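Local atomic coordinates of ribonuclease J (Methanolobus psychrophilus R15, PDB entry 5HAB), a protein that probably degrades RNA as a metal-dependent exoribonuclease of the beta-CASP branch of the metallo-beta-lactamase fold, captured here with RNA bound. Residues F169-F181 with D196-D210. The protein carries 1 engineered substitution. Numbering follows the deposited sequence.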
loop_
_atom_site.group_PDB
_atom_site.type_symbol
_atom_site.label_atom_id
_atom_site.label_comp_id
_atom_site.label_asym_id
_atom_site.label_seq_id
_atom_site.Cartn_x
_atom_site.Cartn_y
_atom_site.Cartn_z
ATOM N N PHE B 169 -35.835 -0.930 21.504
ATOM C CA PHE B 169 -34.379 -0.992 21.588
ATOM C C PHE B 169 -33.922 -2.439 21.782
ATOM O O PHE B 169 -34.506 -3.177 22.580
ATOM C CB PHE B 169 -33.852 -0.121 22.732
ATOM C CG PHE B 169 -33.762 1.348 22.401
ATOM C CD1 PHE B 169 -34.211 1.835 21.187
ATOM C CD2 PHE B 169 -33.205 2.239 23.307
ATOM C CE1 PHE B 169 -34.121 3.188 20.886
ATOM C CE2 PHE B 169 -33.112 3.591 23.011
ATOM C CZ PHE B 169 -33.570 4.065 21.800
ATOM N N ILE B 170 -32.889 -2.843 21.048
ATOM C CA ILE B 170 -32.284 -4.164 21.227
ATOM C C ILE B 170 -30.818 -3.968 21.566
ATOM O O ILE B 170 -30.131 -3.225 20.882
ATOM C CB ILE B 170 -32.445 -5.033 19.973
ATOM C CG1 ILE B 170 -33.917 -5.131 19.583
ATOM C CG2 ILE B 170 -31.848 -6.415 20.191
ATOM C CD1 ILE B 170 -34.122 -5.453 18.140
ATOM N N ASN B 171 -30.324 -4.617 22.613
ATOM C CA ASN B 171 -28.941 -4.375 23.022
ATOM C C ASN B 171 -27.969 -4.925 21.983
ATOM O O ASN B 171 -28.223 -5.954 21.353
ATOM C CB ASN B 171 -28.656 -4.988 24.401
ATOM C CG ASN B 171 -27.662 -6.128 24.344
ATOM O OD1 ASN B 171 -28.042 -7.290 24.206
ATOM N ND2 ASN B 171 -26.379 -5.803 24.458
ATOM N N THR B 172 -26.871 -4.212 21.783
ATOM C CA THR B 172 -25.794 -4.723 20.950
ATOM C C THR B 172 -24.470 -4.274 21.555
ATOM O O THR B 172 -24.452 -3.653 22.621
ATOM C CB THR B 172 -25.920 -4.242 19.490
ATOM O OG1 THR B 172 -25.010 -4.975 18.662
ATOM C CG2 THR B 172 -25.618 -2.745 19.383
ATOM N N GLN B 173 -23.364 -4.584 20.887
ATOM C CA GLN B 173 -22.056 -4.185 21.391
ATOM C C GLN B 173 -21.397 -3.181 20.458
ATOM O O GLN B 173 -21.709 -3.132 19.270
ATOM C CB GLN B 173 -21.153 -5.406 21.574
ATOM C CG GLN B 173 -21.429 -6.206 22.839
ATOM C CD GLN B 173 -20.956 -5.496 24.092
ATOM O OE1 GLN B 173 -19.835 -4.982 24.148
ATOM N NE2 GLN B 173 -21.803 -5.477 25.115
ATOM N N HIS B 174 -20.473 -2.397 21.006
ATOM C CA HIS B 174 -19.755 -1.377 20.249
ATOM C C HIS B 174 -18.655 -0.791 21.131
ATOM O O HIS B 174 -18.532 -1.156 22.300
ATOM C CB HIS B 174 -20.706 -0.277 19.766
ATOM C CG HIS B 174 -20.087 0.671 18.784
ATOM N ND1 HIS B 174 -19.436 0.244 17.648
ATOM C CD2 HIS B 174 -20.003 2.022 18.781
ATOM C CE1 HIS B 174 -18.987 1.292 16.980
ATOM N NE2 HIS B 174 -19.319 2.383 17.646
ATOM N N SER B 175 -17.859 0.118 20.575
ATOM C CA SER B 175 -16.746 0.719 21.303
ATOM C C SER B 175 -17.194 1.746 22.346
ATOM O O SER B 175 -16.375 2.473 22.911
ATOM C CB SER B 175 -15.779 1.369 20.317
ATOM O OG SER B 175 -16.481 2.193 19.406
ATOM N N ILE B 176 -18.497 1.809 22.589
ATOM C CA ILE B 176 -19.037 2.610 23.678
ATOM C C ILE B 176 -20.167 1.802 24.295
ATOM O O ILE B 176 -20.838 1.023 23.611
ATOM C CB ILE B 176 -19.501 4.012 23.210
ATOM C CG1 ILE B 176 -19.894 4.875 24.414
ATOM C CG2 ILE B 176 -20.658 3.908 22.224
ATOM C CD1 ILE B 176 -20.321 6.295 24.065
ATOM N N ILE B 177 -20.348 1.961 25.600
ATOM C CA ILE B 177 -21.325 1.180 26.340
ATOM C C ILE B 177 -22.738 1.638 25.999
ATOM O O ILE B 177 -22.944 2.780 25.570
ATOM C CB ILE B 177 -21.064 1.275 27.851
ATOM C CG1 ILE B 177 -20.955 2.739 28.279
ATOM C CG2 ILE B 177 -19.793 0.528 28.217
ATOM C CD1 ILE B 177 -20.839 2.933 29.775
ATOM N N ASP B 178 -23.694 0.733 26.197
ATOM C CA ASP B 178 -25.123 1.003 26.029
ATOM C C ASP B 178 -25.477 1.407 24.593
ATOM O O ASP B 178 -26.053 2.471 24.355
ATOM C CB ASP B 178 -25.582 2.086 27.013
ATOM C CG ASP B 178 -26.882 1.724 27.719
ATOM O OD1 ASP B 178 -27.465 0.665 27.403
ATOM O OD2 ASP B 178 -27.318 2.497 28.599
ATOM N N THR B 179 -25.127 0.545 23.642
ATOM C CA THR B 179 -25.472 0.751 22.236
ATOM C C THR B 179 -26.626 -0.172 21.835
ATOM O O THR B 179 -26.693 -1.327 22.278
ATOM C CB THR B 179 -24.255 0.509 21.314
ATOM O OG1 THR B 179 -23.204 1.422 21.658
ATOM C CG2 THR B 179 -24.627 0.725 19.857
ATOM N N VAL B 180 -27.544 0.337 21.014
ATOM C CA VAL B 180 -28.720 -0.443 20.629
ATOM C C VAL B 180 -28.974 -0.474 19.113
ATOM O O VAL B 180 -28.678 0.485 18.396
ATOM C CB VAL B 180 -29.978 0.088 21.357
ATOM C CG1 VAL B 180 -29.838 -0.087 22.863
ATOM C CG2 VAL B 180 -30.232 1.556 21.011
ATOM N N PHE B 181 -29.508 -1.596 18.635
ATOM C CA PHE B 181 -30.264 -1.623 17.391
ATOM C C PHE B 181 -31.601 -0.970 17.690
ATOM O O PHE B 181 -32.133 -1.126 18.798
ATOM C CB PHE B 181 -30.514 -3.049 16.875
ATOM C CG PHE B 181 -29.277 -3.795 16.439
ATOM C CD1 PHE B 181 -28.039 -3.187 16.406
ATOM C CD2 PHE B 181 -29.377 -5.120 16.035
ATOM C CE1 PHE B 181 -26.922 -3.889 16.001
ATOM C CE2 PHE B 181 -28.267 -5.824 15.626
ATOM C CZ PHE B 181 -27.037 -5.209 15.609
ATOM N N ASP B 196 -23.092 1.248 13.690
ATOM C CA ASP B 196 -22.085 1.315 14.753
ATOM C C ASP B 196 -22.273 0.171 15.736
ATOM O O ASP B 196 -22.549 0.381 16.916
ATOM C CB ASP B 196 -22.137 2.652 15.486
ATOM C CG ASP B 196 -21.302 3.714 14.813
ATOM O OD1 ASP B 196 -20.843 3.485 13.678
ATOM O OD2 ASP B 196 -21.095 4.776 15.426
ATOM N N PHE B 197 -22.104 -1.047 15.241
ATOM C CA PHE B 197 -22.287 -2.216 16.076
ATOM C C PHE B 197 -21.292 -3.314 15.770
ATOM O O PHE B 197 -20.595 -3.300 14.757
ATOM C CB PHE B 197 -23.687 -2.782 15.905
ATOM C CG PHE B 197 -23.814 -3.709 14.733
ATOM C CD1 PHE B 197 -23.991 -3.204 13.457
ATOM C CD2 PHE B 197 -23.745 -5.087 14.904
ATOM C CE1 PHE B 197 -24.103 -4.052 12.375
ATOM C CE2 PHE B 197 -23.854 -5.935 13.824
ATOM C CZ PHE B 197 -24.033 -5.418 12.560
ATOM N N LYS B 198 -21.323 -4.316 16.629
ATOM C CA LYS B 198 -20.396 -5.416 16.582
ATOM C C LYS B 198 -20.995 -6.565 17.376
ATOM O O LYS B 198 -21.507 -6.364 18.476
ATOM C CB LYS B 198 -19.049 -4.962 17.146
ATOM C CG LYS B 198 -18.276 -5.989 17.919
ATOM C CD LYS B 198 -17.084 -5.326 18.579
ATOM C CE LYS B 198 -16.127 -6.355 19.135
ATOM N NZ LYS B 198 -14.836 -5.730 19.501
ATOM N N PHE B 199 -20.981 -7.758 16.802
ATOM C CA PHE B 199 -21.314 -8.940 17.573
ATOM C C PHE B 199 -20.133 -9.234 18.498
ATOM O O PHE B 199 -18.990 -9.319 18.047
ATOM C CB PHE B 199 -21.600 -10.134 16.659
ATOM C CG PHE B 199 -22.873 -10.009 15.872
ATOM C CD1 PHE B 199 -23.878 -9.154 16.285
ATOM C CD2 PHE B 199 -23.064 -10.750 14.718
ATOM C CE1 PHE B 199 -25.051 -9.039 15.563
ATOM C CE2 PHE B 199 -24.236 -10.639 13.989
ATOM C CZ PHE B 199 -25.230 -9.784 14.413
ATOM N N ASP B 200 -20.402 -9.383 19.788
ATOM C CA ASP B 200 -19.353 -9.728 20.741
ATOM C C ASP B 200 -19.921 -10.713 21.752
ATOM O O ASP B 200 -20.739 -10.355 22.595
ATOM C CB ASP B 200 -18.798 -8.486 21.447
ATOM C CG ASP B 200 -17.495 -8.767 22.180
ATOM O OD1 ASP B 200 -17.252 -9.942 22.528
ATOM O OD2 ASP B 200 -16.711 -7.820 22.402
ATOM N N ARG B 201 -19.460 -11.954 21.666
ATOM C CA ARG B 201 -20.013 -13.050 22.450
ATOM C C ARG B 201 -19.348 -13.181 23.806
ATOM O O ARG B 201 -19.818 -13.923 24.665
ATOM C CB ARG B 201 -19.849 -14.331 21.649
ATOM C CG ARG B 201 -20.636 -14.236 20.353
ATOM C CD ARG B 201 -20.348 -15.377 19.386
ATOM N NE ARG B 201 -21.170 -15.307 18.169
ATOM C CZ ARG B 201 -20.925 -14.471 17.163
ATOM N NH1 ARG B 201 -19.911 -13.627 17.254
ATOM N NH2 ARG B 201 -21.706 -14.451 16.092
ATOM N N THR B 202 -18.269 -12.430 24.001
ATOM C CA THR B 202 -17.593 -12.360 25.291
ATOM C C THR B 202 -17.234 -10.912 25.624
ATOM O O THR B 202 -16.055 -10.570 25.719
ATOM C CB THR B 202 -16.307 -13.234 25.318
ATOM O OG1 THR B 202 -15.379 -12.772 24.328
ATOM C CG2 THR B 202 -16.633 -14.699 25.044
ATOM N N PRO B 203 -18.252 -10.051 25.803
ATOM C CA PRO B 203 -17.978 -8.646 26.121
ATOM C C PRO B 203 -17.352 -8.507 27.498
ATOM O O PRO B 203 -17.502 -9.404 28.323
ATOM C CB PRO B 203 -19.366 -7.989 26.087
ATOM C CG PRO B 203 -20.298 -9.020 25.523
ATOM C CD PRO B 203 -19.694 -10.344 25.828
ATOM N N THR B 204 -16.663 -7.401 27.745
ATOM C CA THR B 204 -16.068 -7.171 29.051
ATOM C C THR B 204 -16.900 -6.221 29.917
ATOM O O THR B 204 -16.512 -5.917 31.045
ATOM C CB THR B 204 -14.635 -6.613 28.933
ATOM O OG1 THR B 204 -14.661 -5.342 28.277
ATOM C CG2 THR B 204 -13.748 -7.571 28.142
ATOM N N LEU B 205 -18.036 -5.749 29.408
ATOM C CA LEU B 205 -18.863 -4.832 30.196
ATOM C C LEU B 205 -20.366 -4.961 29.961
ATOM O O LEU B 205 -21.126 -5.181 30.907
ATOM C CB LEU B 205 -18.439 -3.387 29.929
ATOM C CG LEU B 205 -18.436 -2.466 31.150
ATOM C CD1 LEU B 205 -17.696 -3.108 32.310
ATOM C CD2 LEU B 205 -17.826 -1.117 30.807
ATOM N N GLY B 206 -20.799 -4.816 28.717
ATOM C CA GLY B 206 -22.213 -4.902 28.394
ATOM C C GLY B 206 -22.786 -6.303 28.487
ATOM O O GLY B 206 -22.325 -7.133 29.271
ATOM N N GLU B 207 -23.802 -6.564 27.674
ATOM C CA GLU B 207 -24.466 -7.856 27.661
ATOM C C GLU B 207 -24.211 -8.546 26.329
ATOM O O GLU B 207 -23.825 -7.905 25.349
ATOM C CB GLU B 207 -25.972 -7.706 27.884
ATOM C CG GLU B 207 -26.364 -7.096 29.213
ATOM C CD GLU B 207 -27.862 -6.901 29.330
ATOM O OE1 GLU B 207 -28.471 -6.365 28.377
ATOM O OE2 GLU B 207 -28.434 -7.292 30.370
ATOM N N VAL B 208 -24.417 -9.859 26.306
ATOM C CA VAL B 208 -24.335 -10.635 25.077
ATOM C C VAL B 208 -25.469 -10.203 24.160
ATOM O O VAL B 208 -26.590 -9.990 24.622
ATOM C CB VAL B 208 -24.385 -12.147 25.375
ATOM C CG1 VAL B 208 -25.122 -12.902 24.275
ATOM C CG2 VAL B 208 -22.979 -12.692 25.549
ATOM N N PRO B 209 -25.178 -10.056 22.857
ATOM C CA PRO B 209 -26.181 -9.592 21.893
ATOM C C PRO B 209 -27.427 -10.470 21.862
ATOM O O PRO B 209 -27.357 -11.668 22.136
ATOM C CB PRO B 209 -25.442 -9.658 20.548
ATOM C CG PRO B 209 -24.201 -10.452 20.805
ATOM C CD PRO B 209 -23.860 -10.248 22.235
ATOM N N ASP B 210 -28.559 -9.857 21.537
ATOM C CA ASP B 210 -29.849 -10.517 21.642
ATOM C C ASP B 210 -30.188 -11.283 20.373
ATOM O O ASP B 210 -31.091 -10.894 19.636
ATOM C CB ASP B 210 -30.938 -9.487 21.944
ATOM C CG ASP B 210 -32.155 -10.102 22.607
ATOM O OD1 ASP B 210 -32.314 -11.342 22.547
ATOM O OD2 ASP B 210 -32.958 -9.342 23.185
HETATM O O HOH W 1 -32.436 -6.741 23.913
HETATM O O HOH W 2 -17.436 -4.928 22.546
HETATM O O HOH W 3 -17.409 -4.874 25.932
HETATM O O HOH W 4 -18.640 4.911 17.284
#
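Q173 reaches into the curve of the 196-210 loop with its chain bent at chi2 (-73°), which lays the amide against P203, CD lying 3.6 Å from CB of that proline. NE2 of Q173 donates to the carbonyl O of E207 at 3.2 Å, the oxygen tilted 26° from the amide plane. On the other branch, OE1 of Q173 accepts from two waters: one also donates to OD2 of D200, the other accepts from N of T204. The amide thus reaches three points of the loop, E207 directly and D200 and T204 through water. D200 is held in turn by S240 and the backbone of E241, and its OD1 closes an Asx turn with N of T202.

Deeper in, F181 meets F197 in a T-shaped stack, planes at 88° and centroids 4.8 Å apart, with the F181 edge directed at the F197 face; L419 of helix 413-423 also packs on F197. The Q173 network and this aromatic pair join the loop to the 169-181 hairpin. The H174 ring has O of D196 3.1 Å above one face, offset toward the rim, and OG of S175 over the other. ND1 of H174 is hydrogen-bonded to O of G409, and OD2 of D196 to NE2 of H104. Both H174 and D196 pack on an RNA phosphate, consistent with their belonging to the metal-site motifs of this fold, at the active site.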